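Local coordinates for uncharacterized protein (Neisseria meningitidis MC58, PDB 2R2A) that is the N-terminal domain of a zonular occludens toxin-like membrane protein, has a P-loop NTPase-type fold and probably binds a nucleotide, at residues K33-E36 against N37-R41; S107-E111 against N112-L116; V171-A174 against S175-F178. One frame throughout, in Å; residues are numbered along the deposited sequence. Where two conformers were deposited one is given.

Contact 1. Residues K33-E36 against N37-R41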
loop_
_atom_site.group_PDB
_atom_site.type_symbol
_atom_site.label_atom_id
_atom_site.label_comp_id
_atom_site.label_asym_id
_atom_site.label_seq_id
_atom_site.Cartn_x
_atom_site.Cartn_y
_atom_site.Cartn_z
ATOM N N LYS A 33 -12.822 -8.173 5.737
ATOM C CA LYS A 33 -14.106 -8.543 6.302
ATOM C C LYS A 33 -13.891 -8.941 7.751
ATOM O O LYS A 33 -12.764 -9.342 8.101
ATOM C CB LYS A 33 -14.654 -9.729 5.537
ATOM C CG LYS A 33 -15.184 -9.345 4.123
ATOM C CD LYS A 33 -15.653 -10.611 3.427
ATOM C CE LYS A 33 -15.928 -10.378 1.938
ATOM N NZ LYS A 33 -16.961 -9.335 1.699
ATOM N N PRO A 34 -14.960 -8.865 8.576
ATOM C CA PRO A 34 -14.819 -9.276 9.990
ATOM C C PRO A 34 -14.656 -10.787 10.059
ATOM O O PRO A 34 -15.163 -11.499 9.187
ATOM C CB PRO A 34 -16.141 -8.846 10.619
ATOM C CG PRO A 34 -17.098 -8.734 9.532
ATOM C CD PRO A 34 -16.338 -8.460 8.257
ATOM N N ASP A 35 -13.914 -11.258 11.053
ATOM C CA ASP A 35 -13.697 -12.675 11.255
ATOM C C ASP A 35 -14.926 -13.322 11.945
ATOM O O ASP A 35 -16.004 -12.708 12.009
ATOM C CB ASP A 35 -12.410 -12.898 12.060
ATOM C CG ASP A 35 -12.499 -12.391 13.530
ATOM O OD1 ASP A 35 -13.592 -12.076 14.036
ATOM O OD2 ASP A 35 -11.445 -12.322 14.182
ATOM N N GLU A 36 -14.751 -14.552 12.439
ATOM C CA GLU A 36 -15.843 -15.337 13.014
ATOM C C GLU A 36 -16.385 -14.716 14.321
ATOM O O GLU A 36 -17.416 -15.162 14.812
ATOM C CB GLU A 36 -15.380 -16.788 13.295
ATOM C CG GLU A 36 -14.257 -16.861 14.333
ATOM C CD GLU A 36 -13.779 -18.300 14.662
ATOM O OE1 GLU A 36 -14.453 -19.270 14.262
ATOM O OE2 GLU A 36 -12.712 -18.430 15.329
ATOM N N ASN A 37 -15.651 -13.746 14.889
ATOM C CA ASN A 37 -16.005 -13.060 16.144
ATOM C C ASN A 37 -16.452 -11.613 15.910
ATOM O O ASN A 37 -16.600 -10.831 16.850
ATOM C CB ASN A 37 -14.810 -13.109 17.113
ATOM C CG ASN A 37 -14.325 -14.544 17.343
ATOM O OD1 ASN A 37 -15.132 -15.445 17.470
ATOM N ND2 ASN A 37 -13.024 -14.753 17.323
ATOM N N GLY A 38 -16.631 -11.245 14.646
ATOM C CA GLY A 38 -17.032 -9.899 14.320
ATOM C C GLY A 38 -15.901 -8.897 14.297
ATOM O O GLY A 38 -16.167 -7.712 14.203
ATOM N N ILE A 39 -14.647 -9.365 14.310
ATOM C CA ILE A 39 -13.480 -8.506 14.423
ATOM C C ILE A 39 -12.827 -8.338 13.050
ATOM O O ILE A 39 -12.473 -9.324 12.412
ATOM C CB ILE A 39 -12.407 -9.092 15.379
ATOM C CG1 ILE A 39 -13.047 -9.563 16.691
ATOM C CG2 ILE A 39 -11.323 -8.079 15.676
ATOM C CD1 ILE A 39 -13.675 -8.445 17.504
ATOM N N ARG A 40 -12.679 -7.092 12.627
ATOM C CA ARG A 40 -11.891 -6.775 11.410
ATOM C C ARG A 40 -10.424 -6.614 11.748
ATOM O O ARG A 40 -10.068 -6.156 12.844
ATOM C CB ARG A 40 -12.391 -5.496 10.731
ATOM C CG ARG A 40 -13.755 -5.586 10.133
ATOM C CD ARG A 40 -14.409 -4.213 10.006
ATOM N NE ARG A 40 -15.489 -4.159 9.008
ATOM C CZ ARG A 40 -16.724 -4.645 9.172
ATOM N NH1 ARG A 40 -17.084 -5.274 10.291
ATOM N NH2 ARG A 40 -17.619 -4.525 8.198
ATOM N N ARG A 41 -9.544 -6.953 10.807
ATOM C CA ARG A 41 -8.111 -6.710 11.014
ATOM C C ARG A 41 -7.876 -5.194 11.130
ATOM O O ARG A 41 -8.507 -4.416 10.420
ATOM C CB ARG A 41 -7.298 -7.276 9.833
ATOM C CG ARG A 41 -7.421 -8.792 9.775
ATOM C CD ARG A 41 -6.803 -9.329 8.500
ATOM N NE ARG A 41 -5.370 -9.083 8.450
ATOM C CZ ARG A 41 -4.590 -9.403 7.417
ATOM N NH1 ARG A 41 -5.114 -9.987 6.344
ATOM N NH2 ARG A 41 -3.284 -9.110 7.438
HETATM O O HOH W 1 -10.396 -7.810 8.368
HETATM O O HOH W 2 -10.990 -12.701 16.686
HETATM O O HOH W 3 -11.697 -17.479 17.389
#
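Asp35 and Ile39 join the two arms of a type I turn with a G1-type bulge at Gly38. The end-to-end directions of 33-36 and 37-40 are 161° apart. The turn runs from Asp35 to Gly38 and is closed by the bond from Gly38 N to Asp35 O at 3.1 Å. One step further out, Asp35 N donates to Ile39 O at 2.8 Å, and Pro34 CA makes a C-H...O contact with the same oxygen. Gly38 has the positive phi (82°) of the bulge, which suits a residue without CB.

The Asp35 carboxylate makes an Asx turn with Asn37 N and also takes Ile39 N. Its CG stands between the backbone N and the carbonyl carbon (chi1 67°), which brings OD1 to both amides. OD1 accepts from Asn37 N at 2.8 Å and from Ile39 N at 2.9 Å. The two N-H groups come from opposite faces of the carboxylate plane, so the bonds should restrict its rotation. A water joins OD2 to Asn37 ND2, and a second joins that nitrogen to Glu36 OE2. Pro34 lies alongside Arg40, with Pro34 CD over one guanidinium face, offset toward the rim.

The loop is on the surface, between helix 18-28 and strand 43-45. Lys33 NZ makes a weak hydrogen bond back to Asn28 O. On the strand side, Arg41 forms a salt bridge with Asp125, at the start of strand 125-130.

Contact 2. Residues S107-E111 against N112-L116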
loop_
_atom_site.group_PDB
_atom_site.type_symbol
_atom_site.label_atom_id
_atom_site.label_comp_id
_atom_site.label_asym_id
_atom_site.label_seq_id
_atom_site.Cartn_x
_atom_site.Cartn_y
_atom_site.Cartn_z
ATOM N N SER A 107 24.228 0.838 -0.285
ATOM C CA SER A 107 24.209 1.608 0.943
ATOM C C SER A 107 23.636 0.730 2.051
ATOM O O SER A 107 22.953 -0.276 1.780
ATOM C CB SER A 107 23.375 2.873 0.752
ATOM O OG SER A 107 22.030 2.552 0.441
ATOM N N LYS A 108 23.915 1.089 3.297
ATOM C CA LYS A 108 23.380 0.360 4.448
ATOM C C LYS A 108 21.832 0.307 4.358
ATOM O O LYS A 108 21.195 1.275 3.904
ATOM C CB LYS A 108 23.852 1.051 5.723
ATOM C CG LYS A 108 23.528 0.363 7.048
ATOM C CD LYS A 108 22.205 0.884 7.627
ATOM C CE LYS A 108 22.105 0.667 9.139
ATOM N NZ LYS A 108 20.656 0.570 9.516
ATOM N N ILE A 109 21.251 -0.828 4.758
ATOM C CA ILE A 109 19.803 -0.999 4.697
ATOM C C ILE A 109 19.156 -0.555 6.010
ATOM O O ILE A 109 19.469 -1.078 7.074
ATOM C CB ILE A 109 19.378 -2.430 4.195
ATOM C CG1 ILE A 109 17.905 -2.731 4.485
ATOM C CG2 ILE A 109 20.269 -3.529 4.751
ATOM C CD1 ILE A 109 17.461 -4.072 3.933
ATOM N N PRO A 110 18.259 0.457 5.936
ATOM C CA PRO A 110 17.697 1.010 7.168
ATOM C C PRO A 110 16.845 -0.009 7.913
ATOM O O PRO A 110 16.330 -0.942 7.315
ATOM C CB PRO A 110 16.797 2.152 6.684
ATOM C CG PRO A 110 17.194 2.411 5.277
ATOM C CD PRO A 110 17.675 1.104 4.743
ATOM N N GLU A 111 16.704 0.188 9.222
ATOM C CA GLU A 111 15.892 -0.703 10.029
ATOM C C GLU A 111 14.443 -0.773 9.542
ATOM O O GLU A 111 13.844 -1.847 9.549
ATOM C CB GLU A 111 15.947 -0.292 11.486
ATOM C CG GLU A 111 17.234 -0.704 12.160
ATOM C CD GLU A 111 17.103 -0.691 13.646
ATOM O OE1 GLU A 111 16.334 -1.525 14.183
ATOM O OE2 GLU A 111 17.758 0.168 14.268
ATOM N N ASN A 112 13.895 0.365 9.103
ATOM C CA ASN A 112 12.495 0.407 8.612
ATOM C C ASN A 112 12.253 -0.285 7.257
ATOM O O ASN A 112 11.112 -0.453 6.812
ATOM C CB ASN A 112 11.920 1.828 8.609
ATOM C CG ASN A 112 10.396 1.827 8.765
ATOM O OD1 ASN A 112 9.862 1.101 9.606
ATOM N ND2 ASN A 112 9.701 2.640 7.969
ATOM N N VAL A 113 13.337 -0.709 6.623
ATOM C CA VAL A 113 13.278 -1.547 5.429
ATOM C C VAL A 113 13.613 -2.998 5.760
ATOM O O VAL A 113 12.968 -3.897 5.227
ATOM C CB VAL A 113 14.252 -1.023 4.311
ATOM C CG1 VAL A 113 14.377 -1.991 3.122
ATOM C CG2 VAL A 113 13.840 0.370 3.826
ATOM N N GLN A 114 14.612 -3.226 6.637
ATOM C CA GLN A 114 15.125 -4.580 6.935
ATOM C C GLN A 114 14.030 -5.568 7.337
ATOM O O GLN A 114 14.111 -6.767 7.040
ATOM C CB GLN A 114 16.193 -4.544 8.051
ATOM C CG GLN A 114 17.474 -3.813 7.667
ATOM C CD GLN A 114 18.569 -3.876 8.702
ATOM O OE1 GLN A 114 18.313 -3.958 9.907
ATOM N NE2 GLN A 114 19.813 -3.808 8.234
ATOM N N TRP A 115 13.032 -5.065 8.056
ATOM C CA TRP A 115 11.967 -5.910 8.615
ATOM C C TRP A 115 10.984 -6.421 7.577
ATOM O O TRP A 115 10.275 -7.398 7.817
ATOM C CB TRP A 115 11.213 -5.164 9.719
ATOM C CG TRP A 115 10.290 -4.117 9.219
ATOM C CD1 TRP A 115 10.615 -2.835 8.894
ATOM C CD2 TRP A 115 8.880 -4.246 8.980
ATOM N NE1 TRP A 115 9.504 -2.154 8.458
ATOM C CE2 TRP A 115 8.424 -2.996 8.494
ATOM C CE3 TRP A 115 7.958 -5.302 9.106
ATOM C CZ2 TRP A 115 7.084 -2.759 8.160
ATOM C CZ3 TRP A 115 6.622 -5.066 8.770
ATOM C CH2 TRP A 115 6.204 -3.801 8.290
ATOM N N LEU A 116 10.951 -5.764 6.408
ATOM C CA LEU A 116 9.946 -6.048 5.421
ATOM C C LEU A 116 10.030 -7.466 4.935
ATOM O O LEU A 116 9.000 -8.105 4.701
ATOM C CB LEU A 116 10.034 -5.082 4.230
ATOM C CG LEU A 116 9.673 -3.627 4.522
ATOM C CD1 LEU A 116 9.916 -2.785 3.290
ATOM C CD2 LEU A 116 8.234 -3.506 4.953
#
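The Trp115 indole meets Glu111 at its edge: Glu111 O lies in the ring plane, 3.4 Å from Trp115 CD1. Asn112 CA is also at the edge, and Leu116 CD2 covers one face, offset toward the rim. The indole NE1 makes a weak, bent bond to Asn112 O, an oxygen that also accepts a regular hydrogen bond from Trp100 NE1. This is the N-terminus of the short helix 111-114, with Pro110 at the N-cap position.

Pro110 O takes two backbone bonds, from Val113 N at 3.1 Å and Gln114 N at 2.9 Å. The first donor stands well above the carbonyl plane; the second lies nearly along the C=O axis.

Ile109 and Pro110 pack back against the first turn. In the conformer given, Ile109 has CG1 anti to the backbone N (chi1 165°), which sends CG1 and CD1 across Val113. Ile109 CD1 is then 3.8 Å from Val113 CG1. Asn112 points the other way: its side chain bonds Tyr78 N in helix 77-80 and Ala74 O just before it. Trp115 also rests on Met77 and Tyr78 of that helix. Trp115 and Leu116 touch Ile126 of strand 125-130, while Val113 touches Asn139 of helix 138-141. Leu116 meets Leu140 of the same helix. Pro110 runs beside Val113, both pointing the same way, with Val113 CG2 4.0 Å from Pro110 CD.

Contact 3. Residues V171-A174 against S175-F178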
loop_
_atom_site.group_PDB
_atom_site.type_symbol
_atom_site.label_atom_id
_atom_site.label_comp_id
_atom_site.label_asym_id
_atom_site.label_seq_id
_atom_site.Cartn_x
_atom_site.Cartn_y
_atom_site.Cartn_z
ATOM N N VAL A 171 4.019 0.638 -18.163
ATOM C CA VAL A 171 3.457 0.809 -19.525
ATOM C C VAL A 171 4.283 0.002 -20.538
ATOM O O VAL A 171 3.720 -0.782 -21.310
ATOM C CB VAL A 171 3.242 2.324 -19.885
ATOM C CG1 VAL A 171 2.701 2.496 -21.324
ATOM C CG2 VAL A 171 2.276 2.990 -18.893
ATOM N N LYS A 172 5.607 0.124 -20.500
ATOM C CA LYS A 172 6.507 -0.694 -21.333
ATOM C C LYS A 172 6.333 -2.233 -21.142
ATOM O O LYS A 172 6.558 -3.013 -22.081
ATOM C CB LYS A 172 7.961 -0.239 -21.084
ATOM C CG LYS A 172 9.040 -0.834 -21.975
ATOM C CD LYS A 172 10.278 0.124 -22.068
ATOM C CE LYS A 172 11.568 -0.638 -22.361
ATOM N NZ LYS A 172 12.588 0.173 -23.128
HETATM N N MSE A 173 5.906 -2.657 -19.944
HETATM C CA MSE A 173 5.719 -4.083 -19.634
HETATM C C MSE A 173 4.257 -4.565 -19.668
HETATM O O MSE A 173 3.925 -5.637 -19.141
HETATM C CB MSE A 173 6.365 -4.417 -18.281
HETATM C CG MSE A 173 7.912 -4.256 -18.256
HETATM SE SE MSE A 173 8.561 -4.462 -16.454
HETATM C CE MSE A 173 7.951 -6.280 -16.063
ATOM N N ALA A 174 3.390 -3.771 -20.288
ATOM C CA ALA A 174 1.958 -4.064 -20.329
ATOM C C ALA A 174 1.688 -5.381 -21.062
ATOM O O ALA A 174 0.790 -6.112 -20.670
ATOM C CB ALA A 174 1.188 -2.925 -20.991
ATOM N N SER A 175 2.474 -5.702 -22.100
ATOM C CA SER A 175 2.350 -6.979 -22.790
ATOM C C SER A 175 2.527 -8.240 -21.926
ATOM O O SER A 175 2.045 -9.303 -22.323
ATOM C CB SER A 175 3.269 -7.048 -24.024
ATOM O OG SER A 175 4.629 -7.180 -23.605
ATOM N N SER A 176 3.178 -8.150 -20.766
ATOM C CA SER A 176 3.250 -9.298 -19.861
ATOM C C SER A 176 2.218 -9.247 -18.710
ATOM O O SER A 176 2.175 -10.133 -17.853
ATOM C CB SER A 176 4.655 -9.480 -19.303
ATOM O OG SER A 176 5.044 -8.400 -18.473
ATOM N N ALA A 177 1.408 -8.201 -18.705
ATOM C CA ALA A 177 0.347 -8.018 -17.690
ATOM C C ALA A 177 -0.942 -8.721 -18.095
ATOM O O ALA A 177 -1.183 -8.986 -19.273
ATOM C CB ALA A 177 0.080 -6.522 -17.495
ATOM N N PHE A 178 -1.794 -8.969 -17.108
ATOM C CA PHE A 178 -3.157 -9.310 -17.350
ATOM C C PHE A 178 -3.894 -7.961 -17.309
ATOM O O PHE A 178 -3.823 -7.245 -16.313
ATOM C CB PHE A 178 -3.680 -10.230 -16.251
ATOM C CG PHE A 178 -3.396 -11.701 -16.469
ATOM C CD1 PHE A 178 -2.245 -12.147 -17.174
ATOM C CD2 PHE A 178 -4.248 -12.647 -15.943
ATOM C CE1 PHE A 178 -1.997 -13.518 -17.358
ATOM C CE2 PHE A 178 -4.006 -14.006 -16.117
ATOM C CZ PHE A 178 -2.892 -14.441 -16.853
HETATM O O HOH W 4 4.912 -4.509 -23.268
HETATM O O HOH W 5 -2.032 -7.164 -21.049
#
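Ala174 has its backbone bonded to Ala177 at the end of a short 3-10 turn. Ala177 N donates to Ala174 O at 2.9 Å, and the donor stands well above the carbonyl plane. Ala177 CB lies 3.3 Å from the same oxygen. A water also donates to Ala174 O and to Ala177 O, so this carbonyl is held by one backbone N-H and one water. Ala174 N in turn bonds Val171 O, which closes the type I beta turn from Val171 to Ala174.

Ser175 is held from the preceding turn by water. Its N-H donates to a water at 3.0 Å, and that water donates to Lys172 O.

Met173 is modelled as selenomethionine. It contributes mainly its carbonyl, which accepts from Ser176 N at 3.1 Å. Three overlapping bonds of this kind thus follow one another, and Ala174 is in all three turns. Ser176 OG stands between the backbone N and the carbonyl carbon (chi1 65°), which turns it back to 3.1 Å from Met173 O. Trp163 NE1 donates to Met173 O as well and makes a weak bond to Ser176 OG.

The contact lies on the surface in the loop between strands 158-163 and 178-181. Ala174 and Ala177 rest on Leu161, and Ala177 also touches Trp163. Phe178 then begins the outermost strand 178-181, with backbone bonds to Glu162 in the neighbouring strand.

These are three separate local contacts, two at surface turns and one at a helix start, in series along the chain. None touches another. Contacts 1 and 2 come nearest, with closest atoms about 11 Å apart and centres 32 Å apart. Contact 3 is about 20 Å from contact 2 and about 21 Å from contact 1 at the nearest atoms. Contacts 1 and 2 both reach strand 125-130, through Asp125 and Ile126, while contact 3 leads into the edge strand 178-181. The probable P-loop, with Gly12, Gly17, Lys18 and Thr19, runs from the end of strand 7-11 into the start of helix 18-28. Contact 1 follows that helix in the chain.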